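PDB 5GMX: carboxylesterase from Uncultured bacterium, which hydrolyses carboxylic esters as a family VIII carboxylesterase with a beta-lactamase-like fold, and also shows hydrolytic activity toward oxyimino cephalosporins. Local coordinates for residues F52-G56 against A214-P218; A114-S118 against F165-A169; D200-L205 against N267-R273; Y279-N284 against F350-R356; M359-M363 against R375-I380. One frame throughout, in Å; residues are numbered along the deposited sequence.

How the contacts relate
The five contacts lie within one beta-lactamase-type fold. Contacts 4 and 5 are closest, centres 15 Å apart, and share the seven-stranded antiparallel sheet: strands 348-352 and 357-363 are neighbours in it, joined by a probable Phe350 O to Met359 N hydrogen bond. Helix 272-283 links contact 3, at its start, to contact 4, at its end. Contact 3 also packs on contact 5 through Asn271 and Ala362, and contact 1 touches contact 5 where Met216 packs on Met363. Contact 2 stands apart among helices, its centre 32 Å from that of contact 1. Along the chain, contact 2 falls between the segments of contact 1, contacts 1 and 3 interleave, and contacts 4 and 5 follow, so one domain unites distant segments.

Contact 1: residues F52-G56 against A214-P218; sequences FADAG and AEMLP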
# COMPACT_ATOMS: atom_id res chain seq x y z
N PHE A 52 -11.98 -3.11 19.45
CA PHE A 52 -13.18 -2.35 19.10
C PHE A 52 -12.99 -1.49 17.86
O PHE A 52 -11.87 -1.11 17.52
CB PHE A 52 -13.61 -1.49 20.28
CG PHE A 52 -13.86 -2.29 21.54
CD1 PHE A 52 -12.84 -2.51 22.45
CD2 PHE A 52 -15.11 -2.84 21.78
CE1 PHE A 52 -13.07 -3.25 23.59
CE2 PHE A 52 -15.34 -3.59 22.93
CZ PHE A 52 -14.32 -3.79 23.83
N ALA A 53 -14.09 -1.21 17.19
CA ALA A 53 -14.09 -0.37 16.01
C ALA A 53 -14.19 1.12 16.35
O ALA A 53 -13.94 1.97 15.50
CB ALA A 53 -15.23 -0.76 15.08
N ASP A 54 -14.54 1.44 17.59
CA ASP A 54 -14.81 2.82 17.98
C ASP A 54 -14.03 3.24 19.22
O ASP A 54 -13.62 2.41 20.02
CB ASP A 54 -16.32 3.03 18.21
CG ASP A 54 -16.85 2.20 19.38
OD1 ASP A 54 -16.39 1.05 19.56
OD2 ASP A 54 -17.75 2.69 20.11
N ALA A 55 -13.83 4.55 19.36
CA ALA A 55 -13.12 5.09 20.51
C ALA A 55 -13.80 4.75 21.83
O ALA A 55 -13.13 4.49 22.83
CB ALA A 55 -12.98 6.61 20.37
N GLY A 56 -15.13 4.73 21.81
CA GLY A 56 -15.91 4.46 23.01
C GLY A 56 -15.93 3.01 23.47
O GLY A 56 -16.53 2.70 24.50
N ALA A 214 -14.30 0.84 10.47
CA ALA A 214 -14.03 1.20 11.85
C ALA A 214 -13.63 2.66 11.92
O ALA A 214 -13.41 3.28 10.89
CB ALA A 214 -12.92 0.33 12.42
N GLU A 215 -13.51 3.19 13.13
CA GLU A 215 -13.16 4.60 13.31
C GLU A 215 -11.66 4.77 13.44
O GLU A 215 -11.03 4.12 14.28
CB GLU A 215 -13.88 5.17 14.53
CG GLU A 215 -13.53 6.61 14.85
CD GLU A 215 -14.06 7.05 16.21
OE1 GLU A 215 -14.53 6.18 16.99
OE2 GLU A 215 -14.01 8.26 16.50
N MSE A 216 -11.08 5.64 12.62
CA MSE A 216 -9.65 5.89 12.71
C MSE A 216 -9.33 6.77 13.92
O MSE A 216 -10.04 7.74 14.18
CB MSE A 216 -9.14 6.55 11.44
CG MSE A 216 -7.63 6.74 11.46
SE MSE A 216 -6.74 5.00 11.27
CE MSE A 216 -7.30 4.71 9.47
N LEU A 217 -8.28 6.44 14.65
CA LEU A 217 -7.95 7.18 15.86
C LEU A 217 -6.54 7.79 15.82
O LEU A 217 -5.55 7.08 15.63
CB LEU A 217 -8.10 6.28 17.09
CG LEU A 217 -9.41 5.49 17.10
CD1 LEU A 217 -9.41 4.44 18.21
CD2 LEU A 217 -10.61 6.41 17.22
N PRO A 218 -6.46 9.11 16.00
CA PRO A 218 -5.17 9.82 16.02
C PRO A 218 -4.36 9.46 17.27
O PRO A 218 -4.93 8.97 18.25
CB PRO A 218 -5.57 11.29 16.02
CG PRO A 218 -6.95 11.31 16.61
CD PRO A 218 -7.60 10.02 16.19
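The methyl groups of Ala53 and Ala214 meet with CB atoms 3.7 Å apart, at the buried end of this loop-to-loop contact. Small residues suit the place because the two backbones run close, their CA atoms only 4.4 Å apart. Beside the methyls, the backbone N of Glu215 donates to Ala53 O at 2.7 Å in a nearly straight bond (167° at the hydrogen), arriving almost along the C=O direction.

Toward the outside the joint depends on one longer side chain. Glu215 is extended, with CG trans to its backbone N (chi1 177°), which carries the carboxylate across to the other loop. There Glu215 OE1 accepts from Ala55 N at 3.0 Å, the donor lying above the carboxylate plane. The solvent-exposed Ala55 adds a looser apolar touch, its CB 3.9 Å from Leu217 CD2. Asp54 turns its carboxylate back into its own loop, bonding Ser58 OG and the backbone N of Arg59, and its OD2 stays 5.7 Å from Glu215 OE1, which probably limits repulsion between the two acids.

The arrangement is loop-to-loop packing in a beta-lactamase-type fold: the loop after strand 43-51 is pinned to the one leading from strand 201-202 toward helix 237-244.

Contact 2: residues A114-S118 against F165-A169; sequences AQLLS and FGHIA
Leu116 lays its branched end against Ile168, the two side chains meeting at a slant. The closest atoms are Leu116 CD1 and Ile168 CD1, 3.7 Å apart, while the second methyl, Leu116 CD2, reaches past toward the backbone carbonyl of Ile168. In Ile168, CG1 sits between the backbone N and the carbonyl carbon (chi1 55°), and the extended chain beyond it brings CD1 forward to the leucine. Branched aliphatic residues fit here because the buried interface is mostly apolar.

One residue on, Leu117 uses a single methyl for two partners. Its CD2 lies 3.8 Å from Ala169 CB and 3.9 Å from Phe165 CZ, and the leucine and phenylalanine side chains cross at about a right angle. The small Ala169 lets the leucine methyl settle beside the phenylalanine ring. Leu117 O completes the approach to Phe165: it lies near the ring plane, at the edge, 3.4 Å from Phe165 CE1, where the partly positive ring hydrogens face a carbonyl oxygen favourably. No hydrogen bond joins the two segments, so the contact rests on apolar packing and this ring-edge approach.

Helix 113-117 is thus packed at its C-terminal end against the first turn of helix 165-175. Helix 72-86 borders both, touching Leu117 through Val81 and Phe165 through Lys74, while helix 138-146 supplies Leu145 to Ile168.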
# COMPACT_ATOMS: atom_id res chain seq x y z
N ALA A 114 9.72 2.75 -14.75
CA ALA A 114 10.50 2.32 -13.59
C ALA A 114 10.89 3.51 -12.70
O ALA A 114 10.85 3.41 -11.48
CB ALA A 114 11.75 1.56 -14.03
N GLN A 115 11.25 4.64 -13.32
CA GLN A 115 11.59 5.85 -12.56
C GLN A 115 10.37 6.48 -11.87
O GLN A 115 10.46 6.93 -10.73
CB GLN A 115 12.26 6.88 -13.46
CG GLN A 115 13.67 6.51 -13.87
CD GLN A 115 14.25 7.48 -14.90
OE1 GLN A 115 13.51 8.19 -15.58
NE2 GLN A 115 15.57 7.51 -15.00
N LEU A 116 9.25 6.53 -12.59
CA LEU A 116 8.00 7.02 -12.02
C LEU A 116 7.60 6.19 -10.79
O LEU A 116 7.20 6.73 -9.76
CB LEU A 116 6.87 6.97 -13.06
CG LEU A 116 5.52 7.61 -12.70
CD1 LEU A 116 5.60 9.12 -12.78
CD2 LEU A 116 4.40 7.07 -13.57
N LEU A 117 7.71 4.87 -10.90
CA LEU A 117 7.28 3.97 -9.83
C LEU A 117 8.24 3.92 -8.65
O LEU A 117 7.86 3.42 -7.59
CB LEU A 117 7.09 2.55 -10.37
CG LEU A 117 5.82 2.36 -11.18
CD1 LEU A 117 5.85 0.99 -11.82
CD2 LEU A 117 4.64 2.48 -10.25
N SER A 118 9.46 4.43 -8.83
CA SER A 118 10.44 4.46 -7.74
C SER A 118 10.65 5.87 -7.20
O SER A 118 11.68 6.14 -6.57
CB SER A 118 11.78 3.87 -8.19
OG SER A 118 12.27 4.50 -9.37
N PHE A 165 1.26 9.38 -5.66
CA PHE A 165 1.82 8.15 -6.26
C PHE A 165 0.73 7.30 -6.93
O PHE A 165 0.91 6.79 -8.05
CB PHE A 165 2.56 7.32 -5.21
CG PHE A 165 3.05 5.97 -5.70
CD1 PHE A 165 4.27 5.87 -6.34
CD2 PHE A 165 2.31 4.82 -5.50
CE1 PHE A 165 4.74 4.64 -6.78
CE2 PHE A 165 2.77 3.59 -5.94
CZ PHE A 165 3.99 3.50 -6.58
N GLY A 166 -0.39 7.14 -6.23
CA GLY A 166 -1.49 6.33 -6.70
C GLY A 166 -2.09 6.85 -8.00
O GLY A 166 -2.48 6.07 -8.87
N HIS A 167 -2.14 8.18 -8.13
CA HIS A 167 -2.66 8.80 -9.34
C HIS A 167 -1.76 8.61 -10.56
O HIS A 167 -2.25 8.34 -11.65
CB HIS A 167 -2.90 10.29 -9.12
CG HIS A 167 -4.19 10.60 -8.42
ND1 HIS A 167 -4.32 10.52 -7.05
CD2 HIS A 167 -5.40 10.95 -8.90
CE1 HIS A 167 -5.56 10.83 -6.71
NE2 HIS A 167 -6.24 11.09 -7.82
N ILE A 168 -0.45 8.78 -10.40
CA ILE A 168 0.44 8.68 -11.56
C ILE A 168 0.63 7.21 -11.97
O ILE A 168 0.55 6.87 -13.17
CB ILE A 168 1.80 9.38 -11.30
CG1 ILE A 168 2.47 8.84 -10.04
CG2 ILE A 168 1.60 10.88 -11.16
CD1 ILE A 168 3.72 9.61 -9.62
N ALA A 169 0.87 6.35 -10.98
CA ALA A 169 0.96 4.92 -11.24
C ALA A 169 -0.34 4.42 -11.88
O ALA A 169 -0.34 3.76 -12.94
CB ALA A 169 1.24 4.16 -9.94

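Contact 3: residues D200-L205 against N267-R273; sequences DYYIGL and NGQGNGR
Asp200 OD2 takes the shortest bond of a buried cluster, from Arg273 NE at 2.6 Å in a salt bridge; the oxygen lies in the guanidinium plane, whereas the nitrogen stands above the carboxylate plane, and the two planes are turned 54° apart. Arg273 NH2 adds weak bonds to both carboxylate oxygens. From the amide side, Asn271 ND2 reaches Asp200 OD1 at 3.0 Å in an almost straight bond (176°). Aspartate suits this buried place because its negative charge is met by the arginine, which is also paired with Asp47.

Beyond this cluster the chains pair as antiparallel strands. Tyr202 and Gln269 form the hydrogen-bonded pair, with Tyr202 N to Gln269 O at 2.7 Å and Gln269 N to Tyr202 O at 2.9 Å. Tyr201 and Gly270 form the adjacent non-hydrogen-bonded pair. The Tyr201 ring packs close beside Gly268 and Gly270, with Gln269 O over one face toward the rim. Tyr201 CD2 is 3.8 Å from Gly270 CA and Tyr201 OH 3.7 Å from Gly268 CA, an approach that the absence of a side chain at both glycines permits. Tyr201 OH is held by Thr69 and Thr73. Water 1 bridges Gly204 N and Asn267 O at the far end.

Strand 269-270 is the middle of a three-stranded sheet between 67-68 and 201-202. Asn271 is the N-cap of helix 272-283, its OD1 accepting from Gly274 N, and helix 72-86 packs against Tyr201 and Ile203.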
# COMPACT_ATOMS: atom_id res chain seq x y z
N ASP A 200 -12.14 -7.80 1.09
CA ASP A 200 -11.36 -7.37 2.24
C ASP A 200 -10.32 -6.29 1.91
O ASP A 200 -9.50 -5.93 2.75
CB ASP A 200 -10.66 -8.57 2.89
CG ASP A 200 -11.60 -9.39 3.79
OD1 ASP A 200 -12.50 -8.80 4.45
OD2 ASP A 200 -11.41 -10.62 3.87
N TYR A 201 -10.34 -5.77 0.68
CA TYR A 201 -9.54 -4.60 0.33
C TYR A 201 -10.13 -3.84 -0.85
O TYR A 201 -10.31 -4.39 -1.94
CB TYR A 201 -8.08 -4.98 0.02
CG TYR A 201 -7.14 -3.82 0.23
CD1 TYR A 201 -7.00 -2.81 -0.71
CD2 TYR A 201 -6.41 -3.71 1.40
CE1 TYR A 201 -6.15 -1.73 -0.50
CE2 TYR A 201 -5.55 -2.64 1.61
CZ TYR A 201 -5.42 -1.66 0.67
OH TYR A 201 -4.56 -0.60 0.91
N TYR A 202 -10.41 -2.56 -0.63
CA TYR A 202 -11.04 -1.71 -1.64
C TYR A 202 -10.24 -0.43 -1.89
O TYR A 202 -9.71 0.18 -0.97
CB TYR A 202 -12.46 -1.30 -1.20
CG TYR A 202 -13.42 -2.43 -0.92
CD1 TYR A 202 -13.38 -3.13 0.28
CD2 TYR A 202 -14.39 -2.79 -1.86
CE1 TYR A 202 -14.27 -4.17 0.53
CE2 TYR A 202 -15.29 -3.81 -1.60
CZ TYR A 202 -15.22 -4.50 -0.41
OH TYR A 202 -16.12 -5.52 -0.15
N ILE A 203 -10.17 -0.02 -3.15
CA ILE A 203 -9.73 1.32 -3.49
C ILE A 203 -10.92 2.00 -4.14
O ILE A 203 -11.25 1.72 -5.29
CB ILE A 203 -8.51 1.31 -4.42
CG1 ILE A 203 -7.36 0.53 -3.78
CG2 ILE A 203 -8.08 2.75 -4.74
CD1 ILE A 203 -6.21 0.23 -4.72
N GLY A 204 -11.58 2.87 -3.38
CA GLY A 204 -12.90 3.35 -3.75
C GLY A 204 -13.91 2.41 -3.13
O GLY A 204 -14.19 1.34 -3.67
N LEU A 205 -14.42 2.77 -1.95
CA LEU A 205 -15.31 1.88 -1.22
C LEU A 205 -16.78 2.09 -1.62
O LEU A 205 -17.32 3.18 -1.45
CB LEU A 205 -15.14 2.08 0.29
CG LEU A 205 -15.90 1.09 1.16
CD1 LEU A 205 -15.25 -0.29 1.07
CD2 LEU A 205 -15.95 1.57 2.59
N ASN A 267 -5.81 5.87 0.39
CA ASN A 267 -7.17 5.68 0.90
C ASN A 267 -7.73 4.27 0.78
O ASN A 267 -8.94 4.07 0.81
CB ASN A 267 -8.12 6.69 0.25
CG ASN A 267 -8.73 6.19 -1.05
OD1 ASN A 267 -8.09 5.48 -1.83
ND2 ASN A 267 -9.98 6.58 -1.28
N GLY A 268 -6.85 3.28 0.70
CA GLY A 268 -7.30 1.91 0.65
C GLY A 268 -8.06 1.56 1.91
O GLY A 268 -7.61 1.87 3.01
N GLN A 269 -9.24 0.96 1.75
CA GLN A 269 -10.01 0.46 2.88
C GLN A 269 -9.84 -1.05 2.92
O GLN A 269 -10.24 -1.75 1.99
CB GLN A 269 -11.50 0.82 2.78
CG GLN A 269 -11.79 2.28 2.48
CD GLN A 269 -11.36 3.18 3.62
OE1 GLN A 269 -11.78 2.98 4.76
NE2 GLN A 269 -10.49 4.15 3.32
N GLY A 270 -9.27 -1.57 4.01
CA GLY A 270 -8.97 -2.98 4.06
C GLY A 270 -8.74 -3.49 5.47
O GLY A 270 -9.00 -2.79 6.45
N ASN A 271 -8.31 -4.73 5.55
CA ASN A 271 -7.93 -5.33 6.83
C ASN A 271 -6.75 -6.26 6.63
O ASN A 271 -6.30 -6.45 5.49
CB ASN A 271 -9.11 -6.07 7.45
CG ASN A 271 -9.78 -7.03 6.47
OD1 ASN A 271 -9.11 -7.77 5.75
ND2 ASN A 271 -11.11 -7.01 6.44
N GLY A 272 -6.27 -6.85 7.72
CA GLY A 272 -5.10 -7.72 7.68
C GLY A 272 -5.25 -8.92 6.76
O GLY A 272 -4.28 -9.35 6.13
N ARG A 273 -6.46 -9.46 6.68
CA ARG A 273 -6.71 -10.62 5.83
C ARG A 273 -6.56 -10.31 4.34
O ARG A 273 -5.93 -11.07 3.61
CB ARG A 273 -8.11 -11.20 6.11
CG ARG A 273 -8.43 -12.45 5.29
CD ARG A 273 -9.71 -13.14 5.78
NE ARG A 273 -10.79 -12.18 5.89
CZ ARG A 273 -11.34 -11.79 7.04
NH1 ARG A 273 -10.93 -12.30 8.19
NH2 ARG A 273 -12.31 -10.89 7.02
O HOH W 1 -11.27 3.69 -0.63

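Contact 4: residues Y279-N284 against F350-R356; sequences YGALAN and FADTKAR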
# COMPACT_ATOMS: atom_id res chain seq x y z
N TYR A 279 -0.31 -10.21 -0.55
CA TYR A 279 1.11 -10.47 -0.40
C TYR A 279 1.41 -11.97 -0.31
O TYR A 279 2.50 -12.40 -0.65
CB TYR A 279 1.67 -9.75 0.82
CG TYR A 279 1.97 -8.31 0.53
CD1 TYR A 279 3.02 -7.97 -0.31
CD2 TYR A 279 1.19 -7.29 1.07
CE1 TYR A 279 3.32 -6.64 -0.59
CE2 TYR A 279 1.47 -5.95 0.79
CZ TYR A 279 2.54 -5.64 -0.05
OH TYR A 279 2.83 -4.33 -0.34
N GLY A 280 0.43 -12.75 0.12
CA GLY A 280 0.51 -14.19 0.16
C GLY A 280 0.64 -14.75 -1.24
O GLY A 280 1.49 -15.60 -1.49
N ALA A 281 -0.19 -14.26 -2.16
CA ALA A 281 -0.04 -14.63 -3.58
C ALA A 281 1.34 -14.23 -4.10
O ALA A 281 1.99 -15.02 -4.79
CB ALA A 281 -1.12 -13.97 -4.44
N LEU A 282 1.78 -13.02 -3.77
CA LEU A 282 3.08 -12.56 -4.26
C LEU A 282 4.27 -13.34 -3.70
O LEU A 282 5.29 -13.49 -4.37
CB LEU A 282 3.28 -11.07 -3.98
CG LEU A 282 2.25 -10.16 -4.67
CD1 LEU A 282 2.54 -8.68 -4.40
CD2 LEU A 282 2.15 -10.46 -6.17
N ALA A 283 4.17 -13.77 -2.46
CA ALA A 283 5.23 -14.51 -1.82
C ALA A 283 5.28 -15.95 -2.32
O ALA A 283 6.31 -16.62 -2.19
CB ALA A 283 5.05 -14.48 -0.32
N ASN A 284 4.18 -16.42 -2.88
CA ASN A 284 4.08 -17.80 -3.33
C ASN A 284 4.24 -17.95 -4.84
O ASN A 284 3.69 -18.86 -5.46
CB ASN A 284 2.75 -18.41 -2.88
CG ASN A 284 2.73 -19.92 -3.02
OD1 ASN A 284 3.69 -20.60 -2.67
ND2 ASN A 284 1.62 -20.45 -3.53
N PHE A 350 3.72 -7.21 3.73
CA PHE A 350 4.91 -7.58 2.96
C PHE A 350 4.95 -9.05 2.54
O PHE A 350 4.21 -9.90 3.05
CB PHE A 350 6.19 -7.22 3.74
CG PHE A 350 6.47 -8.11 4.91
CD1 PHE A 350 7.23 -9.27 4.76
CD2 PHE A 350 5.97 -7.79 6.16
CE1 PHE A 350 7.48 -10.10 5.84
CE2 PHE A 350 6.21 -8.62 7.26
CZ PHE A 350 6.97 -9.77 7.09
N ALA A 351 5.82 -9.31 1.58
CA ALA A 351 6.04 -10.63 1.02
C ALA A 351 7.50 -11.05 1.14
O ALA A 351 8.41 -10.23 0.95
CB ALA A 351 5.59 -10.68 -0.42
N ASP A 352 7.69 -12.33 1.42
CA ASP A 352 8.99 -13.00 1.56
C ASP A 352 8.95 -14.23 0.67
O ASP A 352 8.35 -15.24 1.04
CB ASP A 352 9.24 -13.36 3.03
CG ASP A 352 10.51 -14.23 3.25
OD1 ASP A 352 11.12 -14.73 2.28
OD2 ASP A 352 10.89 -14.43 4.43
N THR A 353 9.57 -14.17 -0.51
CA THR A 353 9.48 -15.28 -1.46
C THR A 353 10.29 -16.50 -1.02
O THR A 353 10.04 -17.61 -1.50
CB THR A 353 9.94 -14.87 -2.88
OG1 THR A 353 11.35 -14.60 -2.86
CG2 THR A 353 9.19 -13.66 -3.37
N LYS A 354 11.29 -16.31 -0.17
CA LYS A 354 12.07 -17.44 0.33
C LYS A 354 11.23 -18.35 1.23
O LYS A 354 11.13 -19.55 0.99
CB LYS A 354 13.32 -16.96 1.08
CG LYS A 354 14.33 -16.24 0.19
CD LYS A 354 15.66 -16.01 0.92
CE LYS A 354 16.73 -15.41 0.00
NZ LYS A 354 16.54 -13.95 -0.27
N ALA A 355 10.60 -17.76 2.25
CA ALA A 355 9.73 -18.52 3.14
C ALA A 355 8.33 -18.70 2.55
O ALA A 355 7.48 -19.36 3.15
CB ALA A 355 9.65 -17.83 4.50
N ARG A 356 8.10 -18.13 1.38
CA ARG A 356 6.78 -18.12 0.76
C ARG A 356 5.73 -17.57 1.74
O ARG A 356 4.62 -18.10 1.86
CB ARG A 356 6.41 -19.51 0.25
CG ARG A 356 7.28 -19.92 -0.96
CD ARG A 356 7.19 -21.40 -1.27
NE ARG A 356 5.87 -21.79 -1.74
CZ ARG A 356 5.42 -23.04 -1.79
NH1 ARG A 356 6.18 -24.05 -1.37
NH2 ARG A 356 4.19 -23.30 -2.24
O HOH W 2 1.89 -17.44 0.78
O HOH W 3 7.94 -17.90 -4.13
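Tyr279 lies flat against the backbone of Phe350, whose N sits over one ring face, offset toward the rim. The flat ring suits a strand whose peptide groups pass close by: Tyr279 CD2 is 3.7 Å from Phe350 N. Ala351 packs beside it, its CB 3.7 Å from Tyr279 CD1 and 3.8 Å from Ala283 CB, and methyl-sized residues let helix and strand axes approach to 7.0 Å at an angle of 22°.

Past the helix end, Arg356 holds Asn284 side-on with NE and NH2, both to OD1, at 2.7 and 2.8 Å. The amide and guanidinium planes are nearly coplanar, 10° apart, which aligns both donors with one oxygen; the NE bond comes nearly end-on to the carbonyl, the NH2 bond on a lone pair. A chi1 of -167° swings the Asn284 amide away from its own backbone N and out to the arginine, and Asn284 ND2 is anchored on Thr287 O.

Further out, Asp352 shapes the turn before Arg356: its OD1 accepts from Ala355 N at 3.1 Å, an Asx motif, while OD2 bonds Tyr384 OH. Water 2 ties Gly280 O to Arg356 O. Helix 272-283 thus packs on strand 348-352, which lies between 339-342 and 357-363 in the large antiparallel sheet, with Tyr279 touching His341.

Contact 5: residues M359-M363 against R375-I380; sequences MGYAM and RGVRLI
The ring of Tyr361 is sandwiched. Over the centre of one face stands Leu379 CD1, 4.1 Å from the ring centroid and 11° off its normal, a CH-pi contact; on the opposite face, toward the rim, lies the Met363 CE methyl of its own strand. With chi1 at 172° the tyrosine side chain stretches out from its strand, and the ring is directed at the helix. At the hydroxyl end, Tyr361 OH is 3.3 Å from Arg375 CD, and the guanidinium plane stands nearly perpendicular to the ring, 85° apart.

The arginine's charge is spent beyond the two segments, in salt bridges to Asp373 and Glu31, while its aliphatic part packs on the tyrosine. Met363 CG approaches Arg375 NH1 at 3.5 Å. Here helix 374-385 lies on the sheet face beside strand 357-363, running roughly antiparallel to it (149°), as the C-terminal helix does in beta-lactamase-type folds. The axes are 10.4 Å apart, a separation filled by long and aromatic side chains.

At the other end Met359, a selenomethionine like Met363, sets its SE 3.8 Å from Ile380 CG1, the chain extended to CG and SE before bending at the methyl. Gly376 N lies 4.5 Å from Tyr361 CE2. Phe36 of strand 33-40 touches both Met359 and Leu379.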
# COMPACT_ATOMS: atom_id res chain seq x y z
N MSE A 359 2.31 -11.30 4.73
CA MSE A 359 1.79 -10.85 6.02
C MSE A 359 1.06 -9.53 5.89
O MSE A 359 1.50 -8.63 5.16
CB MSE A 359 2.92 -10.72 7.05
CG MSE A 359 2.42 -10.33 8.43
SE MSE A 359 3.83 -10.12 9.79
CE MSE A 359 4.79 -11.79 9.49
N GLY A 360 -0.05 -9.40 6.62
CA GLY A 360 -0.84 -8.18 6.59
C GLY A 360 -1.30 -7.73 7.97
O GLY A 360 -1.66 -8.55 8.81
N TYR A 361 -1.29 -6.42 8.20
CA TYR A 361 -1.70 -5.90 9.51
C TYR A 361 -2.34 -4.52 9.38
O TYR A 361 -1.78 -3.61 8.75
CB TYR A 361 -0.49 -5.89 10.45
CG TYR A 361 -0.72 -5.22 11.78
CD1 TYR A 361 -1.73 -5.63 12.65
CD2 TYR A 361 0.13 -4.20 12.20
CE1 TYR A 361 -1.92 -5.00 13.87
CE2 TYR A 361 -0.04 -3.58 13.42
CZ TYR A 361 -1.08 -3.97 14.25
OH TYR A 361 -1.22 -3.32 15.44
N ALA A 362 -3.54 -4.38 9.94
CA ALA A 362 -4.28 -3.12 9.84
C ALA A 362 -5.04 -2.83 11.13
O ALA A 362 -5.72 -3.71 11.66
CB ALA A 362 -5.23 -3.14 8.65
N MSE A 363 -4.97 -1.59 11.61
CA MSE A 363 -5.52 -1.25 12.91
C MSE A 363 -6.02 0.19 12.92
O MSE A 363 -5.68 0.97 12.03
CB MSE A 363 -4.47 -1.46 14.00
CG MSE A 363 -3.48 -0.32 14.15
SE MSE A 363 -2.39 0.14 12.56
CE MSE A 363 -1.91 -1.61 12.01
N ARG A 375 4.40 -2.94 17.39
CA ARG A 375 3.38 -3.98 17.25
C ARG A 375 3.73 -4.93 16.11
O ARG A 375 3.67 -6.17 16.24
CB ARG A 375 2.01 -3.33 17.03
CG ARG A 375 1.58 -2.44 18.19
CD ARG A 375 0.32 -1.65 17.87
NE ARG A 375 0.59 -0.51 16.99
CZ ARG A 375 -0.34 0.37 16.61
NH1 ARG A 375 -1.59 0.23 17.03
NH2 ARG A 375 -0.01 1.38 15.81
N GLY A 376 4.11 -4.33 14.98
CA GLY A 376 4.54 -5.06 13.81
C GLY A 376 5.82 -5.83 14.02
O GLY A 376 5.94 -6.97 13.58
N VAL A 377 6.78 -5.21 14.70
CA VAL A 377 8.04 -5.88 15.01
C VAL A 377 7.80 -7.16 15.79
O VAL A 377 8.37 -8.22 15.48
CB VAL A 377 8.98 -4.97 15.81
CG1 VAL A 377 10.23 -5.72 16.22
CG2 VAL A 377 9.33 -3.72 15.00
N ARG A 378 6.92 -7.07 16.79
CA ARG A 378 6.56 -8.21 17.63
C ARG A 378 5.92 -9.32 16.81
O ARG A 378 6.26 -10.51 16.97
CB ARG A 378 5.60 -7.76 18.74
CG ARG A 378 5.35 -8.80 19.80
CD ARG A 378 4.48 -8.24 20.92
NE ARG A 378 4.80 -8.84 22.22
CZ ARG A 378 4.49 -8.29 23.39
NH1 ARG A 378 3.86 -7.12 23.43
NH2 ARG A 378 4.81 -8.91 24.52
N LEU A 379 4.96 -8.94 15.97
CA LEU A 379 4.27 -9.93 15.14
C LEU A 379 5.21 -10.63 14.17
O LEU A 379 5.09 -11.85 13.95
CB LEU A 379 3.14 -9.26 14.37
CG LEU A 379 1.98 -8.80 15.26
CD1 LEU A 379 1.10 -7.82 14.49
CD2 LEU A 379 1.18 -10.00 15.73
N ILE A 380 6.11 -9.86 13.57
CA ILE A 380 7.10 -10.38 12.62
C ILE A 380 8.06 -11.35 13.31
O ILE A 380 8.35 -12.45 12.79
CB ILE A 380 7.91 -9.24 11.95
CG1 ILE A 380 7.03 -8.45 10.98
CG2 ILE A 380 9.09 -9.80 11.20
CD1 ILE A 380 7.65 -7.14 10.51